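Local coordinates for protein transcriptional regulator, GntR family (Ralstonia eutropha, PDB 3IHU) that probably binds DNA and regulates transcription, as a GntR-family factor that pairs a winged helix-turn-helix domain with a helical FCD domain, at residues M97-G108 against L148-L157. Sequence-based numbering, arbitrary orientation.
Sequences MTGLLARAATRG and LLEMGDNREL
With CG trans to its backbone N (chi1 -178°), Leu-101 sends its two methyls to different neighbours: CD1 lies 3.8 Å from CA of Leu-149, while CD2 meets CD1 of Leu-148, whose side chain runs about perpendicular to it. Leu-157, its CG swung beside the backbone N (chi1 -69°), enters as a knob into the hole formed by selenomethionine Met-97, Leu-100, Leu-101 and Ala-104, with CD1 3.8 Å from CA of Leu-101. Toward the C-terminal ends of helices 84-105 and 134-152 small residues let the backbones close in: the CA atoms of Ala-105 and Gly-152 are 3.9 Å apart, and CA of Gly-152 makes a CA-H...O contact of 3.2 Å to O of Ala-104. A water donates to both O of Leu-101 (2.7 Å) and O of Leu-148 (2.8 Å), bridging the two helices. CE of selenomethionine Met-151 lies 3.4 Å from O of both Ala-105 and Gly-108. OD1 of Asn-154 caps helix 155-165, accepting from N of Leu-157, which lies above its carbonyl plane, and more weakly from N of Glu-156. Within the helical FCD domain, helix 179-195 touches Ala-102, Ala-105 and Leu-148, helix 112-130 backs Leu-148 and Met-151, and helix 198-219 packs on Thr-98 and Thr-106.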
HETATM    1  N   MSE A  97       4.373 -10.711  -4.117  1.00 15.63           N
HETATM    2  CA  MSE A  97       5.180  -9.919  -3.165  1.00 15.82           C
HETATM    3  C   MSE A  97       4.495  -9.814  -1.762  1.00 15.22           C
HETATM    4  O   MSE A  97       5.191  -9.802  -0.775  1.00 16.04           O
HETATM    5  CB  MSE A  97       5.633  -8.536  -3.709  1.00 14.99           C
HETATM    6  CG  MSE A  97       6.562  -8.690  -5.007  1.00 14.69           C
HETATM    7 SE   MSE A  97       8.200  -9.588  -4.507  0.75 12.75          SE
HETATM    8  CE  MSE A  97       7.998 -11.462  -5.145  1.00 18.94           C
ATOM      9  N   THR A  98       3.176  -9.832  -1.713  1.00 15.97           N
ATOM     10  CA  THR A  98       2.452  -9.801  -0.423  1.00 16.03           C
ATOM     11  C   THR A  98       2.549 -11.131   0.221  1.00 16.56           C
ATOM     12  O   THR A  98       2.669 -11.256   1.424  1.00 16.99           O
ATOM     13  CB  THR A  98       0.978  -9.407  -0.567  1.00 16.74           C
ATOM     14  OG1 THR A  98       0.879  -8.152  -1.253  1.00 15.71           O
ATOM     15  CG2 THR A  98       0.287  -9.297   0.837  1.00 16.53           C
ATOM     16  N   GLY A  99       2.434 -12.165  -0.589  1.00 16.51           N
ATOM     17  CA  GLY A  99       2.768 -13.482  -0.157  1.00 17.65           C
ATOM     18  C   GLY A  99       4.132 -13.580   0.480  1.00 17.46           C
ATOM     19  O   GLY A  99       4.265 -14.129   1.562  1.00 17.43           O
ATOM     20  N   LEU A 100       5.164 -13.091  -0.202  1.00 16.98           N
ATOM     21  CA  LEU A 100       6.476 -13.090   0.364  1.00 16.89           C
ATOM     22  C   LEU A 100       6.614 -12.202   1.602  1.00 16.22           C
ATOM     23  O   LEU A 100       7.381 -12.515   2.468  1.00 15.61           O
ATOM     24  CB  LEU A 100       7.519 -12.712  -0.662  1.00 17.79           C
ATOM     25  CG  LEU A 100       8.970 -12.829  -0.328  1.00 20.47           C
ATOM     26  CD1 LEU A 100       9.279 -14.149   0.305  1.00 19.57           C
ATOM     27  CD2 LEU A 100       9.807 -12.585  -1.699  1.00 18.67           C
ATOM     28  N   LEU A 101       5.931 -11.066   1.661  1.00 16.89           N
ATOM     29  CA  LEU A 101       5.965 -10.242   2.862  1.00 15.78           C
ATOM     30  C   LEU A 101       5.524 -11.045   4.127  1.00 17.26           C
ATOM     31  O   LEU A 101       6.183 -10.988   5.180  1.00 17.68           O
ATOM     32  CB  LEU A 101       5.059  -9.053   2.677  1.00 15.77           C
ATOM     33  CG  LEU A 101       4.976  -8.013   3.800  1.00 15.02           C
ATOM     34  CD1 LEU A 101       6.258  -7.200   3.914  1.00 16.34           C
ATOM     35  CD2 LEU A 101       3.682  -7.195   3.654  1.00 14.41           C
ATOM     36  N   ALA A 102       4.373 -11.713   4.014  1.00 17.08           N
ATOM     37  CA  ALA A 102       3.801 -12.551   5.084  1.00 16.99           C
ATOM     38  C   ALA A 102       4.744 -13.694   5.374  1.00 16.77           C
ATOM     39  O   ALA A 102       5.045 -13.994   6.522  1.00 15.49           O
ATOM     40  CB  ALA A 102       2.422 -13.098   4.661  1.00 14.98           C
ATOM     41  N   ARG A 103       5.194 -14.382   4.319  1.00 16.52           N
ATOM     42  CA  ARG A 103       6.142 -15.463   4.492  1.00 16.26           C
ATOM     43  C   ARG A 103       7.361 -15.069   5.267  1.00 18.55           C
ATOM     44  O   ARG A 103       7.733 -15.733   6.249  1.00 20.14           O
ATOM     45  CB  ARG A 103       6.570 -16.035   3.150  1.00 17.57           C
ATOM     46  CG  ARG A 103       7.539 -17.234   3.250  1.00 15.25           C
ATOM     47  CD  ARG A 103       8.098 -17.645   1.870  1.00 16.41           C
ATOM     48  NE  ARG A 103       8.805 -18.891   2.084  1.00 18.74           N
ATOM     49  CZ  ARG A 103       8.256 -20.102   2.093  1.00 20.47           C
ATOM     50  NH1 ARG A 103       6.999 -20.305   1.758  1.00 22.94           N
ATOM     51  NH2 ARG A 103       9.002 -21.128   2.414  1.00 23.58           N
ATOM     52  N   ALA A 104       7.978 -13.964   4.892  1.00 19.97           N
ATOM     53  CA  ALA A 104       9.213 -13.560   5.560  1.00 20.66           C
ATOM     54  C   ALA A 104       8.949 -13.125   7.023  1.00 20.26           C
ATOM     55  O   ALA A 104       9.832 -13.274   7.875  1.00 18.94           O
ATOM     56  CB  ALA A 104       9.911 -12.456   4.805  1.00 19.75           C
ATOM     57  N   ALA A 105       7.793 -12.496   7.278  1.00 19.80           N
ATOM     58  CA  ALA A 105       7.470 -11.973   8.588  1.00 19.08           C
ATOM     59  C   ALA A 105       7.434 -13.076   9.640  1.00 18.75           C
ATOM     60  O   ALA A 105       7.558 -12.756  10.817  1.00 18.34           O
ATOM     61  CB  ALA A 105       6.093 -11.170   8.608  1.00 18.38           C
ATOM     62  N   THR A 106       7.275 -14.338   9.232  1.00 18.09           N
ATOM     63  CA  THR A 106       7.312 -15.451  10.166  1.00 19.36           C
ATOM     64  C   THR A 106       8.625 -15.549  10.906  1.00 21.61           C
ATOM     65  O   THR A 106       8.683 -16.142  11.992  1.00 21.28           O
ATOM     66  CB  THR A 106       7.054 -16.832   9.555  1.00 19.14           C
ATOM     67  OG1 THR A 106       8.057 -17.119   8.552  1.00 17.79           O
ATOM     68  CG2 THR A 106       5.671 -16.898   9.018  1.00 19.17           C
ATOM     69  N   ARG A 107       9.682 -14.966  10.352  1.00 22.87           N
ATOM     70  CA  ARG A 107      10.940 -14.896  11.084  1.00 23.38           C
ATOM     71  C   ARG A 107      10.840 -14.126  12.401  1.00 22.42           C
ATOM     72  O   ARG A 107      11.638 -14.349  13.292  1.00 20.99           O
ATOM     73  CB  ARG A 107      12.036 -14.306  10.229  1.00 24.54           C
ATOM     74  CG  ARG A 107      12.384 -15.218   9.077  1.00 29.46           C
ATOM     75  CD  ARG A 107      13.316 -14.567   8.012  1.00 34.07           C
ATOM     76  NE  ARG A 107      14.679 -14.461   8.521  1.00 36.82           N
ATOM     77  CZ  ARG A 107      15.182 -13.416   9.189  1.00 40.75           C
ATOM     78  NH1 ARG A 107      14.447 -12.333   9.449  1.00 41.85           N
ATOM     79  NH2 ARG A 107      16.447 -13.454   9.607  1.00 41.78           N
ATOM     80  N   GLY A 108       9.884 -13.222  12.525  1.00 21.45           N
ATOM     81  CA  GLY A 108       9.698 -12.488  13.762  1.00 20.77           C
ATOM     82  C   GLY A 108       8.593 -13.037  14.644  1.00 20.59           C
ATOM     83  O   GLY A 108       8.175 -12.353  15.569  1.00 18.87           O
ATOM     84  N   LEU A 148       4.866  -6.039   9.377  1.00 17.93           N
ATOM     85  CA  LEU A 148       5.207  -7.256   8.673  1.00 17.97           C
ATOM     86  C   LEU A 148       6.589  -7.109   8.054  1.00 18.60           C
ATOM     87  O   LEU A 148       7.395  -8.059   8.070  1.00 16.80           O
ATOM     88  CB  LEU A 148       4.175  -7.651   7.610  1.00 18.09           C
ATOM     89  CG  LEU A 148       2.802  -8.079   8.113  1.00 18.11           C
ATOM     90  CD1 LEU A 148       1.862  -8.244   6.895  1.00 13.23           C
ATOM     91  CD2 LEU A 148       2.916  -9.367   9.025  1.00 15.85           C
ATOM     92  N   LEU A 149       6.874  -5.920   7.530  1.00 19.42           N
ATOM     93  CA  LEU A 149       8.168  -5.690   6.861  1.00 19.62           C
ATOM     94  C   LEU A 149       9.312  -5.796   7.848  1.00 19.39           C
ATOM     95  O   LEU A 149      10.290  -6.482   7.587  1.00 19.47           O
ATOM     96  CB  LEU A 149       8.174  -4.331   6.185  1.00 19.21           C
ATOM     97  CG  LEU A 149       9.410  -3.982   5.359  1.00 19.62           C
ATOM     98  CD1 LEU A 149       9.632  -4.916   4.121  1.00 21.13           C
ATOM     99  CD2 LEU A 149       9.227  -2.557   4.927  1.00 20.90           C
ATOM    100  N   GLU A 150       9.159  -5.159   8.995  1.00 20.15           N
ATOM    101  CA  GLU A 150      10.195  -5.138  10.015  1.00 21.09           C
ATOM    102  C   GLU A 150      10.443  -6.521  10.544  1.00 19.82           C
ATOM    103  O   GLU A 150      11.589  -6.873  10.834  1.00 20.20           O
ATOM    104  CB  GLU A 150       9.846  -4.193  11.173  1.00 21.63           C
ATOM    105  CG  GLU A 150       9.779  -2.713  10.799  1.00 26.28           C
ATOM    106  CD  GLU A 150      11.023  -2.233  10.015  1.00 31.86           C
ATOM    107  OE1 GLU A 150      12.169  -2.540  10.446  1.00 33.02           O
ATOM    108  OE2 GLU A 150      10.848  -1.575   8.949  1.00 33.06           O
HETATM  109  N   MSE A 151       9.385  -7.311  10.625  1.00 17.92           N
HETATM  110  CA  MSE A 151       9.469  -8.694  11.065  1.00 16.82           C
HETATM  111  C   MSE A 151      10.300  -9.558  10.135  1.00 18.62           C
HETATM  112  O   MSE A 151      11.079 -10.383  10.594  1.00 17.67           O
HETATM  113  CB  MSE A 151       8.039  -9.277  11.229  1.00 17.51           C
HETATM  114  CG  MSE A 151       7.378  -8.880  12.504  1.00 15.43           C
HETATM  115 SE   MSE A 151       5.508  -9.341  12.632  0.75  9.46          SE
HETATM  116  CE  MSE A 151       5.966 -11.145  13.300  1.00 14.36           C
ATOM    117  N   GLY A 152      10.181  -9.377   8.807  1.00 17.66           N
ATOM    118  CA  GLY A 152      10.918 -10.228   7.895  1.00 18.39           C
ATOM    119  C   GLY A 152      12.340  -9.758   7.663  1.00 18.76           C
ATOM    120  O   GLY A 152      13.207 -10.557   7.320  1.00 18.93           O
ATOM    121  N   ASP A 153      12.585  -8.479   7.905  1.00 18.95           N
ATOM    122  CA  ASP A 153      13.854  -7.842   7.643  1.00 19.89           C
ATOM    123  C   ASP A 153      14.489  -8.223   6.260  1.00 19.87           C
ATOM    124  O   ASP A 153      15.678  -8.405   6.171  1.00 18.69           O
ATOM    125  CB  ASP A 153      14.829  -8.143   8.762  1.00 20.02           C
ATOM    126  CG  ASP A 153      15.923  -7.117   8.849  1.00 22.29           C
ATOM    127  OD1 ASP A 153      15.715  -5.982   8.380  1.00 28.92           O
ATOM    128  OD2 ASP A 153      16.978  -7.423   9.383  1.00 24.17           O
ATOM    129  N   ASN A 154      13.663  -8.403   5.235  1.00 20.41           N
ATOM    130  CA  ASN A 154      14.144  -8.713   3.878  1.00 21.41           C
ATOM    131  C   ASN A 154      14.464  -7.383   3.196  1.00 22.30           C
ATOM    132  O   ASN A 154      13.560  -6.640   2.815  1.00 23.69           O
ATOM    133  CB  ASN A 154      13.121  -9.566   3.130  1.00 20.93           C
ATOM    134  CG  ASN A 154      13.583  -9.992   1.773  1.00 22.36           C
ATOM    135  OD1 ASN A 154      14.196  -9.206   1.091  1.00 20.82           O
ATOM    136  ND2 ASN A 154      13.284 -11.245   1.358  1.00 20.67           N
ATOM    137  N   ARG A 155      15.761  -7.081   3.069  1.00 23.26           N
ATOM    138  CA  ARG A 155      16.215  -5.856   2.400  1.00 23.36           C
ATOM    139  C   ARG A 155      15.613  -5.715   0.980  1.00 23.75           C
ATOM    140  O   ARG A 155      15.261  -4.615   0.574  1.00 22.12           O
ATOM    141  CB  ARG A 155      17.747  -5.783   2.397  1.00 24.03           C
ATOM    142  CG  ARG A 155      18.342  -4.610   1.632  1.00 25.92           C
ATOM    143  CD  ARG A 155      19.844  -4.539   1.796  1.00 27.58           C
ATOM    144  NE  ARG A 155      20.473  -4.012   0.584  1.00 30.87           N
ATOM    145  N   GLU A 156      15.458  -6.822   0.248  1.00 23.89           N
ATOM    146  CA  GLU A 156      14.856  -6.746  -1.098  1.00 25.02           C
ATOM    147  C   GLU A 156      13.381  -6.354  -1.092  1.00 24.90           C
ATOM    148  O   GLU A 156      12.936  -5.628  -1.966  1.00 24.02           O
ATOM    149  CB  GLU A 156      15.062  -8.045  -1.889  1.00 25.82           C
ATOM    150  CG  GLU A 156      16.509  -8.354  -2.168  1.00 28.97           C
ATOM    151  CD  GLU A 156      17.281  -7.124  -2.579  1.00 31.29           C
ATOM    152  OE1 GLU A 156      16.944  -6.533  -3.640  1.00 30.85           O
ATOM    153  OE2 GLU A 156      18.181  -6.732  -1.788  1.00 35.54           O
ATOM    154  N   LEU A 157      12.625  -6.806  -0.095  1.00 25.65           N
ATOM    155  CA  LEU A 157      11.258  -6.365   0.062  1.00 26.31           C
ATOM    156  C   LEU A 157      11.181  -4.916   0.465  1.00 27.28           C
ATOM    157  O   LEU A 157      10.265  -4.206   0.015  1.00 28.36           O
ATOM    158  CB  LEU A 157      10.527  -7.202   1.119  1.00 26.26           C
ATOM    159  CG  LEU A 157      10.262  -8.636   0.708  1.00 26.36           C
ATOM    160  CD1 LEU A 157       9.481  -9.315   1.863  1.00 24.88           C
ATOM    161  CD2 LEU A 157       9.431  -8.702  -0.549  1.00 24.34           C
TER
HETATM  162  O   HOH W   1       8.310  -9.469   5.790  1.00 16.26           O